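Cpftsy (Physcomitrella patens, PDB 4AK9) probably serves as the chloroplast receptor of the signal recognition particle, an SRP-type GTPase that takes part in protein targeting to the thylakoid membrane. Local coordinates at residues N29-V33 and V55-F61; F23-R27 and F312-P318. All coordinates share one frame; numbering follows the deposited sequence.

Contact 1 (N29-V33 and V55-F61)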
loop_
_atom_site.group_PDB
_atom_site.type_symbol
_atom_site.label_atom_id
_atom_site.label_comp_id
_atom_site.label_asym_id
_atom_site.label_seq_id
_atom_site.Cartn_x
_atom_site.Cartn_y
_atom_site.Cartn_z
ATOM N N ASN A 29 11.526 -8.744 2.827
ATOM C CA ASN A 29 11.512 -7.989 1.573
ATOM C C ASN A 29 12.712 -7.079 1.493
ATOM O O ASN A 29 13.363 -6.992 0.452
ATOM C CB ASN A 29 10.245 -7.167 1.368
ATOM C CG ASN A 29 10.352 -6.243 0.145
ATOM O OD1 ASN A 29 10.517 -6.705 -0.997
ATOM N ND2 ASN A 29 10.290 -4.930 0.394
ATOM N N LEU A 30 13.023 -6.412 2.608
ATOM C CA LEU A 30 14.104 -5.426 2.570
ATOM C C LEU A 30 15.500 -6.046 2.408
ATOM O O LEU A 30 16.454 -5.331 2.085
ATOM C CB LEU A 30 14.056 -4.540 3.784
ATOM C CG LEU A 30 12.812 -3.624 3.852
ATOM C CD1 LEU A 30 12.828 -2.866 5.169
ATOM C CD2 LEU A 30 12.773 -2.635 2.653
ATOM N N ALA A 31 15.597 -7.353 2.618
ATOM C CA ALA A 31 16.896 -8.050 2.517
ATOM C C ALA A 31 17.492 -8.016 1.113
ATOM O O ALA A 31 18.721 -8.066 0.938
ATOM C CB ALA A 31 16.768 -9.491 3.009
ATOM N N VAL A 32 16.647 -7.911 0.102
ATOM C CA VAL A 32 17.170 -7.860 -1.253
ATOM C C VAL A 32 18.021 -6.607 -1.507
ATOM O O VAL A 32 18.765 -6.557 -2.495
ATOM C CB VAL A 32 16.054 -7.966 -2.309
ATOM C CG1 VAL A 32 15.137 -9.141 -1.985
ATOM C CG2 VAL A 32 15.275 -6.670 -2.390
ATOM N N VAL A 33 17.913 -5.606 -0.628
ATOM C CA VAL A 33 18.686 -4.366 -0.787
ATOM C C VAL A 33 20.194 -4.638 -0.843
ATOM O O VAL A 33 20.901 -4.117 -1.722
ATOM C CB VAL A 33 18.339 -3.324 0.303
ATOM C CG1 VAL A 33 19.362 -2.191 0.337
ATOM C CG2 VAL A 33 16.936 -2.749 0.039
ATOM N N VAL A 55 11.947 -1.401 -4.183
ATOM C CA VAL A 55 11.957 -2.319 -3.065
ATOM C C VAL A 55 11.312 -1.654 -1.837
ATOM O O VAL A 55 10.475 -2.265 -1.121
ATOM C CB VAL A 55 13.388 -2.810 -2.776
ATOM C CG1 VAL A 55 13.420 -3.505 -1.445
ATOM C CG2 VAL A 55 13.830 -3.762 -3.915
ATOM N N LEU A 56 11.635 -0.391 -1.607
ATOM C CA LEU A 56 10.988 0.370 -0.537
ATOM C C LEU A 56 9.469 0.478 -0.705
ATOM O O LEU A 56 8.736 0.350 0.288
ATOM C CB LEU A 56 11.570 1.774 -0.409
ATOM C CG LEU A 56 13.083 1.862 -0.131
ATOM C CD1 LEU A 56 13.473 3.316 0.103
ATOM C CD2 LEU A 56 13.465 0.979 1.065
ATOM N N LEU A 57 9.004 0.682 -1.925
ATOM C CA LEU A 57 7.568 0.784 -2.205
ATOM C C LEU A 57 6.860 -0.536 -1.871
ATOM O O LEU A 57 5.723 -0.526 -1.356
ATOM C CB LEU A 57 7.297 1.208 -3.666
ATOM C CG LEU A 57 7.728 2.623 -4.099
ATOM C CD1 LEU A 57 7.410 2.835 -5.595
ATOM C CD2 LEU A 57 7.063 3.735 -3.291
ATOM N N VAL A 58 7.523 -1.652 -2.106
ATOM C CA VAL A 58 6.965 -2.949 -1.765
ATOM C C VAL A 58 6.680 -3.031 -0.256
ATOM O O VAL A 58 5.659 -3.580 0.173
ATOM C CB VAL A 58 7.870 -4.102 -2.262
ATOM C CG1 VAL A 58 7.321 -5.459 -1.791
ATOM C CG2 VAL A 58 8.008 -4.046 -3.805
ATOM N N SER A 59 7.562 -2.471 0.567
ATOM C CA SER A 59 7.335 -2.429 2.005
ATOM C C SER A 59 6.509 -1.223 2.487
ATOM O O SER A 59 6.423 -0.962 3.685
ATOM C CB SER A 59 8.652 -2.530 2.790
ATOM O OG SER A 59 9.200 -3.843 2.672
ATOM N N ASP A 60 5.856 -0.505 1.581
ATOM C CA ASP A 60 5.028 0.642 1.981
ATOM C C ASP A 60 5.707 1.839 2.636
ATOM O O ASP A 60 5.094 2.567 3.418
ATOM C CB ASP A 60 3.826 0.199 2.817
ATOM C CG ASP A 60 2.587 0.015 1.957
ATOM O OD1 ASP A 60 2.696 0.151 0.709
ATOM O OD2 ASP A 60 1.505 -0.248 2.521
ATOM N N PHE A 61 6.985 2.048 2.333
ATOM C CA PHE A 61 7.457 3.420 2.221
ATOM C C PHE A 61 6.679 4.008 1.031
ATOM O O PHE A 61 6.788 3.509 -0.106
ATOM C CB PHE A 61 8.953 3.431 1.926
ATOM C CG PHE A 61 9.794 2.860 3.022
ATOM C CD1 PHE A 61 9.969 1.483 3.144
ATOM C CD2 PHE A 61 10.446 3.700 3.908
ATOM C CE1 PHE A 61 10.752 0.949 4.134
ATOM C CE2 PHE A 61 11.240 3.168 4.915
ATOM C CZ PHE A 61 11.402 1.796 5.027
#

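Contact 2 (F23-R27 and F312-P318)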
loop_
_atom_site.group_PDB
_atom_site.type_symbol
_atom_site.label_atom_id
_atom_site.label_comp_id
_atom_site.label_asym_id
_atom_site.label_seq_id
_atom_site.Cartn_x
_atom_site.Cartn_y
_atom_site.Cartn_z
ATOM N N PHE A 23 9.256 -7.507 13.109
ATOM C CA PHE A 23 9.476 -7.003 11.763
ATOM C C PHE A 23 10.079 -8.007 10.780
ATOM O O PHE A 23 10.562 -7.606 9.725
ATOM C CB PHE A 23 10.274 -5.702 11.816
ATOM C CG PHE A 23 9.474 -4.552 12.359
ATOM C CD1 PHE A 23 8.536 -3.919 11.562
ATOM C CD2 PHE A 23 9.596 -4.158 13.684
ATOM C CE1 PHE A 23 7.764 -2.878 12.055
ATOM C CE2 PHE A 23 8.824 -3.092 14.191
ATOM C CZ PHE A 23 7.909 -2.456 13.372
ATOM N N SER A 24 10.029 -9.302 11.102
ATOM C CA SER A 24 10.701 -10.288 10.237
ATOM C C SER A 24 10.130 -10.318 8.818
ATOM O O SER A 24 10.884 -10.453 7.844
ATOM C CB SER A 24 10.704 -11.692 10.858
ATOM O OG SER A 24 9.404 -12.244 10.890
ATOM N N LYS A 25 8.811 -10.190 8.671
ATOM C CA LYS A 25 8.265 -10.197 7.304
ATOM C C LYS A 25 8.676 -8.979 6.500
ATOM O O LYS A 25 8.962 -9.084 5.297
ATOM C CB LYS A 25 6.746 -10.340 7.298
ATOM C CG LYS A 25 6.264 -11.680 7.802
ATOM C CD LYS A 25 5.026 -12.119 7.031
ATOM C CE LYS A 25 4.085 -12.951 7.909
ATOM N NZ LYS A 25 4.463 -14.400 8.031
ATOM N N THR A 26 8.713 -7.816 7.157
ATOM C CA THR A 26 9.174 -6.613 6.485
ATOM C C THR A 26 10.648 -6.747 6.114
ATOM O O THR A 26 11.056 -6.394 4.997
ATOM C CB THR A 26 8.977 -5.348 7.370
ATOM O OG1 THR A 26 7.570 -5.152 7.598
ATOM C CG2 THR A 26 9.525 -4.106 6.657
ATOM N N ARG A 27 11.436 -7.278 7.046
ATOM C CA ARG A 27 12.889 -7.380 6.869
ATOM C C ARG A 27 13.234 -8.289 5.703
ATOM O O ARG A 27 14.207 -8.043 4.970
ATOM C CB ARG A 27 13.552 -7.830 8.180
ATOM C CG ARG A 27 15.058 -7.932 8.123
ATOM C CD ARG A 27 15.587 -8.230 9.499
ATOM N NE ARG A 27 14.986 -9.423 10.087
ATOM C CZ ARG A 27 14.183 -9.432 11.146
ATOM N NH1 ARG A 27 13.840 -8.297 11.752
ATOM N NH2 ARG A 27 13.716 -10.596 11.594
ATOM N N PHE A 312 14.104 0.575 15.582
ATOM C CA PHE A 312 13.283 0.207 14.440
ATOM C C PHE A 312 14.152 0.028 13.204
ATOM O O PHE A 312 14.017 -0.964 12.467
ATOM C CB PHE A 312 12.217 1.289 14.214
ATOM C CG PHE A 312 11.420 1.115 12.960
ATOM C CD1 PHE A 312 10.413 0.161 12.881
ATOM C CD2 PHE A 312 11.677 1.917 11.842
ATOM C CE1 PHE A 312 9.670 0.013 11.688
ATOM C CE2 PHE A 312 10.928 1.770 10.644
ATOM C CZ PHE A 312 9.920 0.814 10.593
ATOM N N VAL A 313 15.065 0.973 12.973
ATOM C CA VAL A 313 15.890 0.903 11.781
ATOM C C VAL A 313 16.772 -0.351 11.854
ATOM O O VAL A 313 16.926 -1.090 10.862
ATOM C CB VAL A 313 16.754 2.185 11.586
ATOM C CG1 VAL A 313 17.734 1.998 10.417
ATOM C CG2 VAL A 313 15.840 3.400 11.326
ATOM N N ASP A 314 17.315 -0.618 13.035
ATOM C CA ASP A 314 18.104 -1.846 13.234
ATOM C C ASP A 314 17.306 -3.156 13.060
ATOM O O ASP A 314 17.859 -4.189 12.681
ATOM C CB ASP A 314 18.774 -1.825 14.600
ATOM C CG ASP A 314 19.853 -0.749 14.705
ATOM O OD1 ASP A 314 20.403 -0.328 13.661
ATOM O OD2 ASP A 314 20.141 -0.335 15.849
ATOM N N ALA A 315 16.007 -3.109 13.336
ATOM C CA ALA A 315 15.145 -4.259 13.113
ATOM C C ALA A 315 14.858 -4.505 11.628
ATOM O O ALA A 315 14.729 -5.652 11.199
ATOM C CB ALA A 315 13.847 -4.118 13.905
ATOM N N LEU A 316 14.754 -3.442 10.846
ATOM C CA LEU A 316 14.551 -3.568 9.404
ATOM C C LEU A 316 15.835 -3.932 8.685
ATOM O O LEU A 316 15.815 -4.687 7.713
ATOM C CB LEU A 316 14.084 -2.245 8.829
ATOM C CG LEU A 316 12.739 -1.740 9.334
ATOM C CD1 LEU A 316 12.245 -0.651 8.393
ATOM C CD2 LEU A 316 11.787 -2.871 9.398
ATOM N N PHE A 317 16.945 -3.380 9.174
ATOM C CA PHE A 317 18.238 -3.512 8.498
ATOM C C PHE A 317 19.323 -3.889 9.498
ATOM O O PHE A 317 20.173 -3.068 9.828
ATOM C CB PHE A 317 18.642 -2.185 7.850
ATOM C CG PHE A 317 17.722 -1.718 6.771
ATOM C CD1 PHE A 317 17.714 -2.336 5.528
ATOM C CD2 PHE A 317 16.879 -0.624 6.988
ATOM C CE1 PHE A 317 16.859 -1.881 4.515
ATOM C CE2 PHE A 317 16.023 -0.162 5.979
ATOM C CZ PHE A 317 16.022 -0.781 4.749
ATOM N N PRO A 318 19.305 -5.132 9.991
ATOM C CA PRO A 318 20.325 -5.516 10.975
ATOM C C PRO A 318 21.726 -5.596 10.347
ATOM O O PRO A 318 21.877 -5.708 9.117
ATOM C CB PRO A 318 19.870 -6.901 11.429
ATOM C CG PRO A 318 19.088 -7.436 10.280
ATOM C CD PRO A 318 18.416 -6.250 9.641
ATOM O OXT PRO A 318 22.733 -5.539 11.065
HETATM O O HOH W 1 16.902 -6.074 5.855
#

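Contact 1 (N29-V33 and V55-F61)
The side-chain amide nitrogen of N29 spends both N-H groups on the end of helix 45-58, one on its last turn and one on S59 just beyond it. ND2 donates to V55 O at 3.1 Å, an oxygen almost in the plane of the N29 amide, though ND2 itself stands well out of the carbonyl plane, and to S59 OG at 2.7 Å, a hydroxyl tilted somewhat out of the amide plane. Both bonds bend only moderately from straight. With CG anti to the backbone N (chi1 172°), the amide reaches out from helix 24-30 to take up V55 O, which S59 N engages only weakly. Asparagine suits the place because its short, flat group can serve two acceptors at once, and its OD1 lies against V58 CG1. Beside this polar grip the contact is apolar. V55 enters as a knob among N29, L30, V32 and V33, its CG2 3.6 Å from V32 CG2; branching at CB lets it present one methyl to V33 and both to V32. L30 sends CD2 to L56 CD2 at 4.0 Å, the two leucines crossing at about a right angle, and to the F61 ring. A Schellman motif ends helix 45-58, with D60 at positive phi as its C-prime residue. At this corner of the N-terminal helical bundle, L56 and F61 pack on helix 63-78, while V33 and F61 rest on helix 85-101.

Contact 2 (F23-R27 and F312-P318)
The backbones come nearest at R27 and L316, whose CA atoms are 4.9 Å apart, where the first turn of helix 24-30 passes the last turn of helix 309-316. F23, at the N-cap position, turns a ring face to the edge of F312: the T-shaped pair has centroids 5.0 Å apart and planes at 83°, with F312 CE1 3.5 Å from F23 CZ. Phenylalanine suits both places, giving a flat face at F23 and a C-H edge at F312 with no polar side-chain atom to satisfy in a buried site. L316 adds its branched end, CD2 lying 3.8 Å from T26 CG2 and also against F23 CB. The hydroxyl of T26 bonds instead to G278 N, so threonine offers a methyl to one partner and a polar group to another. R27 supplies the one direct hydrogen bond: NH1 meets A315 O at 2.8 Å, nearly straight (166°), with the oxygen in the guanidinium plane. An extended start, CG anti to the backbone N, followed by a bend at chi3 (55°), turns the guanidinium back over S24 CA, while CD lies 3.5 Å from P318 CD. NH1 also bonds to F20 O, and the group makes a cation-pi contact with the F20 ring. Were R27 replaced by an alanine, A315 O near the helix end would probably lose its charged donor and P318 its aliphatic neighbour. Around the contact, F312 packs on helices 85-101 and 280-288, F317 leans on helix 85-101, and F23 touches L272 in a loop; the C-terminal helix thus packs back on the N-terminal helices, as in the NG core of SRP-type GTPases.

Overall arrangement
Helix 24-30 serves both contacts, its first turn meeting the C-terminal helix in contact 2 and its last meeting the end of helix 45-58 in contact 1. Their centres are about 11 Å apart, and L30 bridges them: its CD2 belongs to contact 1 while its CD1 packs on L316 and F317. Contact 2 is the more buried, built on aromatic rings and an arginine-to-carbonyl bond, and closes a chain loop of 284 residues, bringing the N-terminal helices against the end of the GTPase region. Contact 1 is partly buried and local, with branched aliphatic side chains and an amide-to-helix-end grip; L57, V58 and D60 of its second segment meet the second subunit, whereas no other chain of the assembly touches contact 2.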